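Local coordinates for protein ZmpA Glycopeptidase (Clostridium perfringens, PDB 6XSX) that is a glycopeptidase whose catalytic module, a metalloprotease domain of the M60 family, probably cleaves the peptide backbone of glycosylated proteins, at residues 221-226 and 354-359; 367-372 and 391-396. All coordinates share one frame; numbering follows the deposited sequence.

Interaction 1. Residues 221-226 and 354-359; sequences MKYWGF and PLWQLQ
Tyr223 reaches out from the last turn of helix 206-224 and brings its phenol end up against the side chains of Trp356 and Gln359 on helix 347-361. The backbones stay well apart, the CA atoms of Tyr223 and Gln359 being 10.6 Å from each other, so side chains from both helices meet in the middle. From CB the side chain starts with CG anti to the backbone N (chi1 -175°), which extends the ring away from its own helix. Tyr223 CD1 is the first ring atom to come near the other helix, 4.2 Å from Gln359 NE2. Next along the same edge, Tyr223 CE1 makes the closest approach, 3.5 Å to Gln359 NE2, and lies 3.9 Å from Gln359 CD. The amide nitrogen sits in the plane of the phenol ring at its edge, while the amide and ring planes stand 83° apart. At the tip, Tyr223 OH has Gln359 CG at 4.0 Å and comes in at the edge of the indole, 3.9 Å from Trp356 CZ3.

No hydrogen bond joins the two segments. Tyr223 OH bonds instead to the backbone O of Met301, and Trp356 NE1 to Asp436. The Gln359 chain is bent at chi2 (67°), and its amide is gripped at both ends, OE1 by Trp366 N and NE2 by Lys363 O, which fixes the rotation of the group that Tyr223 meets. Behind the tyrosine, Gly225 takes a positive phi and closes helix 206-224 in a Schellman motif. The whole is buried helix-to-helix packing within the M60 peptidase module.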
ATOM      1  N   MET A 221       8.854  -1.360  -0.839  1.00 21.05           N
ATOM      2  CA  MET A 221       9.574  -2.495  -1.375  1.00 21.67           C
ATOM      3  C   MET A 221      10.407  -3.166  -0.281  1.00 21.74           C
ATOM      4  O   MET A 221      10.491  -4.392  -0.243  1.00 22.44           O
ATOM      5  CB  MET A 221      10.387  -2.106  -2.612  1.00 23.14           C
ATOM      6  CG  MET A 221       9.468  -1.990  -3.806  1.00 25.78           C
ATOM      7  SD  MET A 221      10.261  -1.578  -5.355  1.00 30.90           S
ATOM      8  CE  MET A 221      10.906  -3.179  -5.844  1.00 27.61           C
ATOM      9  N   LYS A 222      10.954  -2.368   0.643  1.00 21.18           N
ATOM     10  CA  LYS A 222      11.580  -2.919   1.837  1.00 22.35           C
ATOM     11  C   LYS A 222      10.581  -3.778   2.626  1.00 21.48           C
ATOM     12  O   LYS A 222      10.864  -4.931   2.944  1.00 21.45           O
ATOM     13  CB  LYS A 222      12.167  -1.794   2.695  1.00 23.59           C
ATOM     14  CG  LYS A 222      12.830  -2.261   3.985  1.00 25.67           C
ATOM     15  CD  LYS A 222      13.342  -1.093   4.802  1.00 27.66           C
ATOM     16  CE  LYS A 222      13.560  -1.437   6.260  1.00 30.66           C
ATOM     17  NZ  LYS A 222      13.958  -0.231   7.030  1.00 35.97           N
ATOM     18  N   TYR A 223       9.402  -3.225   2.928  1.00 19.12           N
ATOM     19  CA  TYR A 223       8.387  -3.953   3.679  1.00 19.27           C
ATOM     20  C   TYR A 223       8.002  -5.266   2.995  1.00 19.40           C
ATOM     21  O   TYR A 223       7.666  -6.230   3.680  1.00 20.38           O
ATOM     22  CB  TYR A 223       7.162  -3.065   3.917  1.00 17.86           C
ATOM     23  CG  TYR A 223       6.055  -3.611   4.791  1.00 17.19           C
ATOM     24  CD1 TYR A 223       6.277  -4.021   6.102  1.00 17.10           C
ATOM     25  CD2 TYR A 223       4.750  -3.642   4.320  1.00 17.06           C
ATOM     26  CE1 TYR A 223       5.235  -4.472   6.902  1.00 17.02           C
ATOM     27  CE2 TYR A 223       3.699  -4.099   5.099  1.00 16.63           C
ATOM     28  CZ  TYR A 223       3.943  -4.518   6.394  1.00 17.02           C
ATOM     29  OH  TYR A 223       2.892  -4.946   7.153  1.00 16.54           O
ATOM     30  N   TRP A 224       8.036  -5.293   1.652  1.00 19.90           N
ATOM     31  CA  TRP A 224       7.589  -6.444   0.880  1.00 20.95           C
ATOM     32  C   TRP A 224       8.722  -7.458   0.685  1.00 22.14           C
ATOM     33  O   TRP A 224       8.497  -8.532   0.124  1.00 22.73           O
ATOM     34  CB  TRP A 224       7.015  -5.976  -0.465  1.00 21.89           C
ATOM     35  CG  TRP A 224       5.644  -6.504  -0.744  1.00 23.62           C
ATOM     36  CD1 TRP A 224       5.286  -7.382  -1.724  1.00 25.04           C
ATOM     37  CD2 TRP A 224       4.438  -6.192  -0.020  1.00 22.85           C
ATOM     38  NE1 TRP A 224       3.942  -7.630  -1.664  1.00 26.27           N
ATOM     39  CE2 TRP A 224       3.396  -6.923  -0.626  1.00 23.91           C
ATOM     40  CE3 TRP A 224       4.140  -5.372   1.074  1.00 22.90           C
ATOM     41  CZ2 TRP A 224       2.075  -6.855  -0.177  1.00 23.76           C
ATOM     42  CZ3 TRP A 224       2.834  -5.296   1.514  1.00 23.63           C
ATOM     43  CH2 TRP A 224       1.815  -6.029   0.896  1.00 23.06           C
ATOM     44  N   GLY A 225       9.938  -7.101   1.123  1.00 21.69           N
ATOM     45  CA  GLY A 225      11.073  -8.014   1.105  1.00 23.12           C
ATOM     46  C   GLY A 225      11.854  -8.041  -0.211  1.00 25.35           C
ATOM     47  O   GLY A 225      12.557  -9.017  -0.488  1.00 26.57           O
ATOM     48  N   PHE A 226      11.753  -6.968  -1.012  1.00 26.80           N
ATOM     49  CA  PHE A 226      12.594  -6.823  -2.197  1.00 25.57           C
ATOM     50  C   PHE A 226      13.963  -6.309  -1.761  1.00 25.33           C
ATOM     51  O   PHE A 226      14.207  -5.108  -1.753  1.00 24.32           O
ATOM     52  CB  PHE A 226      11.932  -5.928  -3.250  1.00 24.41           C
ATOM     53  CG  PHE A 226      10.694  -6.527  -3.868  1.00 23.94           C
ATOM     54  CD1 PHE A 226      10.793  -7.476  -4.874  1.00 24.41           C
ATOM     55  CD2 PHE A 226       9.433  -6.145  -3.437  1.00 23.77           C
ATOM     56  CE1 PHE A 226       9.655  -8.038  -5.434  1.00 24.00           C
ATOM     57  CE2 PHE A 226       8.295  -6.706  -3.998  1.00 23.48           C
ATOM     58  CZ  PHE A 226       8.407  -7.655  -4.990  1.00 23.77           C
ATOM     59  N   PRO A 354      -4.474 -11.781  12.651  1.00 19.77           N
ATOM     60  CA  PRO A 354      -3.409 -12.650  13.162  1.00 19.99           C
ATOM     61  C   PRO A 354      -2.019 -12.365  12.589  1.00 19.24           C
ATOM     62  O   PRO A 354      -1.007 -12.571  13.264  1.00 18.26           O
ATOM     63  CB  PRO A 354      -3.872 -14.066  12.764  1.00 20.59           C
ATOM     64  CG  PRO A 354      -4.873 -13.835  11.643  1.00 19.54           C
ATOM     65  CD  PRO A 354      -5.569 -12.549  12.033  1.00 19.73           C
ATOM     66  N   LEU A 355      -1.994 -11.919  11.329  1.00 19.11           N
ATOM     67  CA  LEU A 355      -0.761 -11.626  10.616  1.00 19.24           C
ATOM     68  C   LEU A 355      -0.228 -10.271  11.075  1.00 18.47           C
ATOM     69  O   LEU A 355       0.974 -10.104  11.264  1.00 18.68           O
ATOM     70  CB  LEU A 355      -1.029 -11.631   9.104  1.00 18.53           C
ATOM     71  CG  LEU A 355      -1.389 -12.998   8.512  1.00 18.67           C
ATOM     72  CD1 LEU A 355      -1.862 -12.866   7.070  1.00 17.67           C
ATOM     73  CD2 LEU A 355      -0.224 -13.967   8.596  1.00 17.17           C
ATOM     74  N   TRP A 356      -1.137  -9.308  11.241  1.00 17.75           N
ATOM     75  CA  TRP A 356      -0.771  -7.990  11.732  1.00 17.45           C
ATOM     76  C   TRP A 356      -0.140  -8.093  13.124  1.00 17.68           C
ATOM     77  O   TRP A 356       0.860  -7.431  13.412  1.00 17.73           O
ATOM     78  CB  TRP A 356      -1.987  -7.054  11.707  1.00 17.10           C
ATOM     79  CG  TRP A 356      -1.683  -5.673  12.208  1.00 16.52           C
ATOM     80  CD1 TRP A 356      -2.275  -5.028  13.254  1.00 16.68           C
ATOM     81  CD2 TRP A 356      -0.680  -4.775  11.699  1.00 16.52           C
ATOM     82  NE1 TRP A 356      -1.736  -3.779  13.407  1.00 16.56           N
ATOM     83  CE2 TRP A 356      -0.742  -3.603  12.482  1.00 16.44           C
ATOM     84  CE3 TRP A 356       0.258  -4.840  10.659  1.00 16.38           C
ATOM     85  CZ2 TRP A 356       0.099  -2.512  12.256  1.00 16.65           C
ATOM     86  CZ3 TRP A 356       1.095  -3.761  10.440  1.00 16.28           C
ATOM     87  CH2 TRP A 356       1.013  -2.612  11.229  1.00 16.47           C
ATOM     88  N   GLN A 357      -0.731  -8.935  13.982  1.00 17.73           N
ATOM     89  CA  GLN A 357      -0.237  -9.159  15.334  1.00 17.44           C
ATOM     90  C   GLN A 357       1.203  -9.669  15.316  1.00 17.22           C
ATOM     91  O   GLN A 357       2.023  -9.219  16.116  1.00 17.43           O
ATOM     92  CB  GLN A 357      -1.121 -10.159  16.081  1.00 17.29           C
ATOM     93  CG  GLN A 357      -2.494  -9.615  16.427  1.00 17.32           C
ATOM     94  CD  GLN A 357      -3.280 -10.574  17.283  1.00 17.87           C
ATOM     95  OE1 GLN A 357      -3.360 -11.765  16.995  1.00 17.61           O
ATOM     96  NE2 GLN A 357      -3.873 -10.053  18.349  1.00 17.90           N
ATOM     97  N   LEU A 358       1.494 -10.632  14.431  1.00 17.42           N
ATOM     98  CA  LEU A 358       2.845 -11.168  14.305  1.00 17.71           C
ATOM     99  C   LEU A 358       3.809 -10.071  13.859  1.00 18.19           C
ATOM    100  O   LEU A 358       4.968 -10.088  14.259  1.00 20.08           O
ATOM    101  CB  LEU A 358       2.865 -12.355  13.333  1.00 16.70           C
ATOM    102  CG  LEU A 358       2.048 -13.577  13.762  1.00 17.05           C
ATOM    103  CD1 LEU A 358       2.029 -14.652  12.677  1.00 15.65           C
ATOM    104  CD2 LEU A 358       2.550 -14.158  15.081  1.00 16.61           C
ATOM    105  N   GLN A 359       3.316  -9.114  13.055  1.00 18.88           N
ATOM    106  CA  GLN A 359       4.125  -8.015  12.544  1.00 18.67           C
ATOM    107  C   GLN A 359       4.335  -6.958  13.631  1.00 18.77           C
ATOM    108  O   GLN A 359       5.389  -6.329  13.694  1.00 18.05           O
ATOM    109  CB  GLN A 359       3.484  -7.398  11.299  1.00 18.75           C
ATOM    110  CG  GLN A 359       4.232  -6.194  10.737  1.00 18.28           C
ATOM    111  CD  GLN A 359       5.590  -6.531  10.161  1.00 18.28           C
ATOM    112  OE1 GLN A 359       5.905  -7.682   9.874  1.00 18.67           O
ATOM    113  NE2 GLN A 359       6.421  -5.520  10.002  1.00 17.65           N
TER

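Interaction 2. Residues 367-372 and 391-396; sequences PRFEQE and VMAASD. With EDO (1,2-ethanediol), chain G.
Two helices of the M60 peptidase module, 365-375 and 383-398, pack here through an aromatic ring set against small residues. Phe369 carries the contact. Its CG lies anti to the backbone N (chi1 -174°), which sends the ring across to the alanine pair of the facing helix. Phe369 CE1 does the touching: it stands 4.0 Å from Ala393 CB and 4.1 Å from Ala394 CB. The backbone N of Ala394 lies in the ring plane, at the edge, 3.8 Å from Phe369 CE1. With only methyl groups at positions 393 and 394 the ring gets right up to the helix backbone, and the CA atoms of Phe369 and Ala394 are 6.5 Å apart.

Arg368 makes a second, wetter link. Its chain bends at chi3 (59°), and Arg368 NH2 donates to a water at 2.9 Å that in turn donates to Asp396 O. Arg368 NH1 donates to O1 of a 1,2-ethanediol, probably from the crystallisation liquor, over 2.8 Å with a bent N-H...O angle of 140°; Asp362 and Thr364 hold the same molecule. On the facing helix, Ser395 OG, also hydrogen-bonded to Leu402 N, turns back to Val391 O at 2.7 Å, and this carbonyl also takes the Ser395 N-H, the two donors arriving from opposite faces of its plane.

Around the pair, Phe369 also meets the rings of Phe365, Trp366 and Phe373 of its own helix. Helix 403-408 touches Val391 and Ala394 through Phe406. Helix 415-421 lies against Val391, Met392 and Ser395, and its Tyr420, with Tyr424 beyond it, hydrogen-bonds the carboxylate of Asp396.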
ATOM      1  N   PRO A 367       8.192  -8.913   5.509  1.00 18.81           N
ATOM      2  CA  PRO A 367       9.096  -9.081   4.368  1.00 19.20           C
ATOM      3  C   PRO A 367       9.476 -10.550   4.143  1.00 21.04           C
ATOM      4  O   PRO A 367       9.441 -11.041   3.010  1.00 19.40           O
ATOM      5  CB  PRO A 367      10.304  -8.187   4.700  1.00 18.53           C
ATOM      6  CG  PRO A 367      10.139  -7.823   6.170  1.00 18.57           C
ATOM      7  CD  PRO A 367       8.654  -7.876   6.444  1.00 18.19           C
ATOM      8  N   ARG A 368       9.756 -11.262   5.243  1.00 21.46           N
ATOM      9  CA  ARG A 368      10.159 -12.659   5.182  1.00 23.48           C
ATOM     10  C   ARG A 368       8.976 -13.533   4.762  1.00 23.32           C
ATOM     11  O   ARG A 368       9.149 -14.454   3.970  1.00 22.96           O
ATOM     12  CB  ARG A 368      10.796 -13.101   6.502  1.00 24.38           C
ATOM     13  CG  ARG A 368      12.056 -12.323   6.876  1.00 28.70           C
ATOM     14  CD  ARG A 368      12.648 -12.791   8.201  1.00 30.75           C
ATOM     15  NE  ARG A 368      12.975 -14.210   8.072  1.00 36.52           N
ATOM     16  CZ  ARG A 368      13.051 -15.106   9.057  1.00 38.55           C
ATOM     17  NH1 ARG A 368      12.818 -14.760  10.313  1.00 39.11           N
ATOM     18  NH2 ARG A 368      13.349 -16.360   8.772  1.00 41.31           N
ATOM     19  N   PHE A 369       7.778 -13.235   5.293  1.00 22.12           N
ATOM     20  CA  PHE A 369       6.574 -13.958   4.904  1.00 21.73           C
ATOM     21  C   PHE A 369       6.318 -13.790   3.400  1.00 21.74           C
ATOM     22  O   PHE A 369       6.125 -14.785   2.689  1.00 20.62           O
ATOM     23  CB  PHE A 369       5.396 -13.534   5.785  1.00 21.23           C
ATOM     24  CG  PHE A 369       4.101 -14.289   5.610  1.00 21.64           C
ATOM     25  CD1 PHE A 369       3.847 -15.448   6.327  1.00 21.63           C
ATOM     26  CD2 PHE A 369       3.103 -13.807   4.775  1.00 22.08           C
ATOM     27  CE1 PHE A 369       2.643 -16.121   6.199  1.00 21.27           C
ATOM     28  CE2 PHE A 369       1.898 -14.482   4.640  1.00 21.67           C
ATOM     29  CZ  PHE A 369       1.671 -15.635   5.357  1.00 21.97           C
ATOM     30  N   GLU A 370       6.347 -12.536   2.920  1.00 22.47           N
ATOM     31  CA  GLU A 370       6.180 -12.239   1.499  1.00 24.64           C
ATOM     32  C   GLU A 370       7.219 -12.987   0.661  1.00 24.21           C
ATOM     33  O   GLU A 370       6.884 -13.504  -0.408  1.00 24.75           O
ATOM     34  CB  GLU A 370       6.244 -10.734   1.201  1.00 26.62           C
ATOM     35  CG  GLU A 370       4.970  -9.968   1.527  1.00 30.03           C
ATOM     36  CD  GLU A 370       3.656 -10.602   1.090  1.00 31.87           C
ATOM     37  OE1 GLU A 370       2.950  -9.990   0.273  1.00 34.94           O
ATOM     38  OE2 GLU A 370       3.320 -11.693   1.600  1.00 35.78           O
ATOM     39  N   GLN A 371       8.472 -13.019   1.142  1.00 24.16           N
ATOM     40  CA  GLN A 371       9.562 -13.704   0.456  1.00 25.54           C
ATOM     41  C   GLN A 371       9.248 -15.193   0.284  1.00 26.17           C
ATOM     42  O   GLN A 371       9.495 -15.750  -0.784  1.00 26.11           O
ATOM     43  CB  GLN A 371      10.902 -13.490   1.162  1.00 24.09           C
ATOM     44  CG  GLN A 371      11.555 -12.150   0.859  1.00 24.76           C
ATOM     45  CD  GLN A 371      12.714 -11.891   1.789  1.00 26.05           C
ATOM     46  OE1 GLN A 371      12.866 -12.565   2.807  1.00 26.25           O
ATOM     47  NE2 GLN A 371      13.533 -10.905   1.454  1.00 24.95           N
ATOM     48  N   GLU A 372       8.687 -15.828   1.322  1.00 25.35           N
ATOM     49  CA  GLU A 372       8.358 -17.245   1.226  1.00 26.45           C
ATOM     50  C   GLU A 372       7.339 -17.501   0.121  1.00 25.46           C
ATOM     51  O   GLU A 372       7.481 -18.464  -0.636  1.00 23.65           O
ATOM     52  CB  GLU A 372       7.834 -17.814   2.543  1.00 28.39           C
ATOM     53  CG  GLU A 372       8.914 -17.938   3.603  1.00 33.80           C
ATOM     54  CD  GLU A 372       9.990 -18.962   3.285  1.00 33.02           C
ATOM     55  OE1 GLU A 372       9.637 -20.092   2.916  1.00 35.93           O
ATOM     56  OE2 GLU A 372      11.174 -18.618   3.397  1.00 36.78           O
ATOM     57  N   VAL A 391      -0.259 -20.626   8.180  1.00 23.96           N
ATOM     58  CA  VAL A 391       0.119 -21.108   9.497  1.00 24.16           C
ATOM     59  C   VAL A 391       1.506 -21.734   9.398  1.00 25.17           C
ATOM     60  O   VAL A 391       2.345 -21.539  10.271  1.00 25.09           O
ATOM     61  CB  VAL A 391      -0.906 -22.111  10.050  1.00 23.44           C
ATOM     62  CG1 VAL A 391      -0.427 -22.740  11.354  1.00 24.98           C
ATOM     63  CG2 VAL A 391      -2.267 -21.467  10.229  1.00 22.37           C
ATOM     64  N   MET A 392       1.726 -22.477   8.306  1.00 26.68           N
ATOM     65  CA  MET A 392       2.963 -23.215   8.107  1.00 27.16           C
ATOM     66  C   MET A 392       4.103 -22.254   7.786  1.00 25.65           C
ATOM     67  O   MET A 392       5.180 -22.374   8.372  1.00 25.67           O
ATOM     68  CB  MET A 392       2.812 -24.261   6.999  1.00 28.61           C
ATOM     69  CG  MET A 392       1.956 -25.426   7.450  1.00 32.35           C
ATOM     70  SD  MET A 392       1.771 -26.734   6.215  1.00 38.11           S
ATOM     71  CE  MET A 392       0.809 -25.906   4.950  1.00 32.59           C
ATOM     72  N   ALA A 393       3.839 -21.307   6.875  1.00 23.98           N
ATOM     73  CA  ALA A 393       4.820 -20.326   6.432  1.00 23.73           C
ATOM     74  C   ALA A 393       5.217 -19.392   7.578  1.00 23.22           C
ATOM     75  O   ALA A 393       6.408 -19.126   7.777  1.00 24.59           O
ATOM     76  CB  ALA A 393       4.316 -19.565   5.228  1.00 21.50           C
ATOM     77  N   ALA A 394       4.220 -18.900   8.324  1.00 22.50           N
ATOM     78  CA  ALA A 394       4.473 -18.043   9.474  1.00 22.04           C
ATOM     79  C   ALA A 394       5.254 -18.823  10.537  1.00 22.53           C
ATOM     80  O   ALA A 394       6.145 -18.276  11.183  1.00 21.77           O
ATOM     81  CB  ALA A 394       3.178 -17.480  10.022  1.00 20.92           C
ATOM     82  N   SER A 395       4.926 -20.111  10.696  1.00 22.53           N
ATOM     83  CA  SER A 395       5.628 -20.954  11.649  1.00 23.07           C
ATOM     84  C   SER A 395       7.105 -21.083  11.276  1.00 23.33           C
ATOM     85  O   SER A 395       7.962 -20.952  12.145  1.00 23.06           O
ATOM     86  CB  SER A 395       4.963 -22.296  11.812  1.00 22.51           C
ATOM     87  OG  SER A 395       3.717 -22.160  12.485  1.00 22.97           O
ATOM     88  N   ASP A 396       7.390 -21.343   9.988  1.00 23.41           N
ATOM     89  CA  ASP A 396       8.762 -21.445   9.503  1.00 23.18           C
ATOM     90  C   ASP A 396       9.521 -20.133   9.718  1.00 23.22           C
ATOM     91  O   ASP A 396      10.663 -20.149  10.170  1.00 25.36           O
ATOM     92  CB  ASP A 396       8.821 -21.805   8.016  1.00 23.38           C
ATOM     93  CG  ASP A 396       8.370 -23.219   7.683  1.00 24.30           C
ATOM     94  OD1 ASP A 396       8.662 -24.139   8.483  1.00 23.82           O
ATOM     95  OD2 ASP A 396       7.733 -23.389   6.616  1.00 23.44           O
TER
HETATM   96  C1  EDO G1306      10.142 -12.998  12.169  1.00 32.55           C
HETATM   97  O1  EDO G1306      11.103 -12.771  11.151  1.00 30.44           O
HETATM   98  C2  EDO G1306      10.644 -13.911  13.228  1.00 33.79           C
HETATM   99  O2  EDO G1306      12.004 -13.683  13.530  1.00 33.16           O
HETATM  100  O   HOH W   1      13.513 -18.948  10.150  1.00 32.06           O

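In the fold
Helix 365-375 ties the two contacts together. It follows helix 347-361 directly in the chain, and the centres of interactions 1 and 2 lie about 9 Å apart. Gly225 O, at the end of helix 206-224, probably accepts a hydrogen bond from Gln371 NE2 (2.9 Å), and Pro367 CB packs on Gly225 CA at 3.7 Å. Trp224 NE1 also packs near Glu370 OE1, at 3.2 Å. Segment 367-372 therefore meets helix 206-224 as well as the alanines of 391-396. Within this module, helix 277-286 carries an HExxH pattern, His281, Glu282 and His285, consistent with a zinc-peptidase site, though no metal is bound to it here.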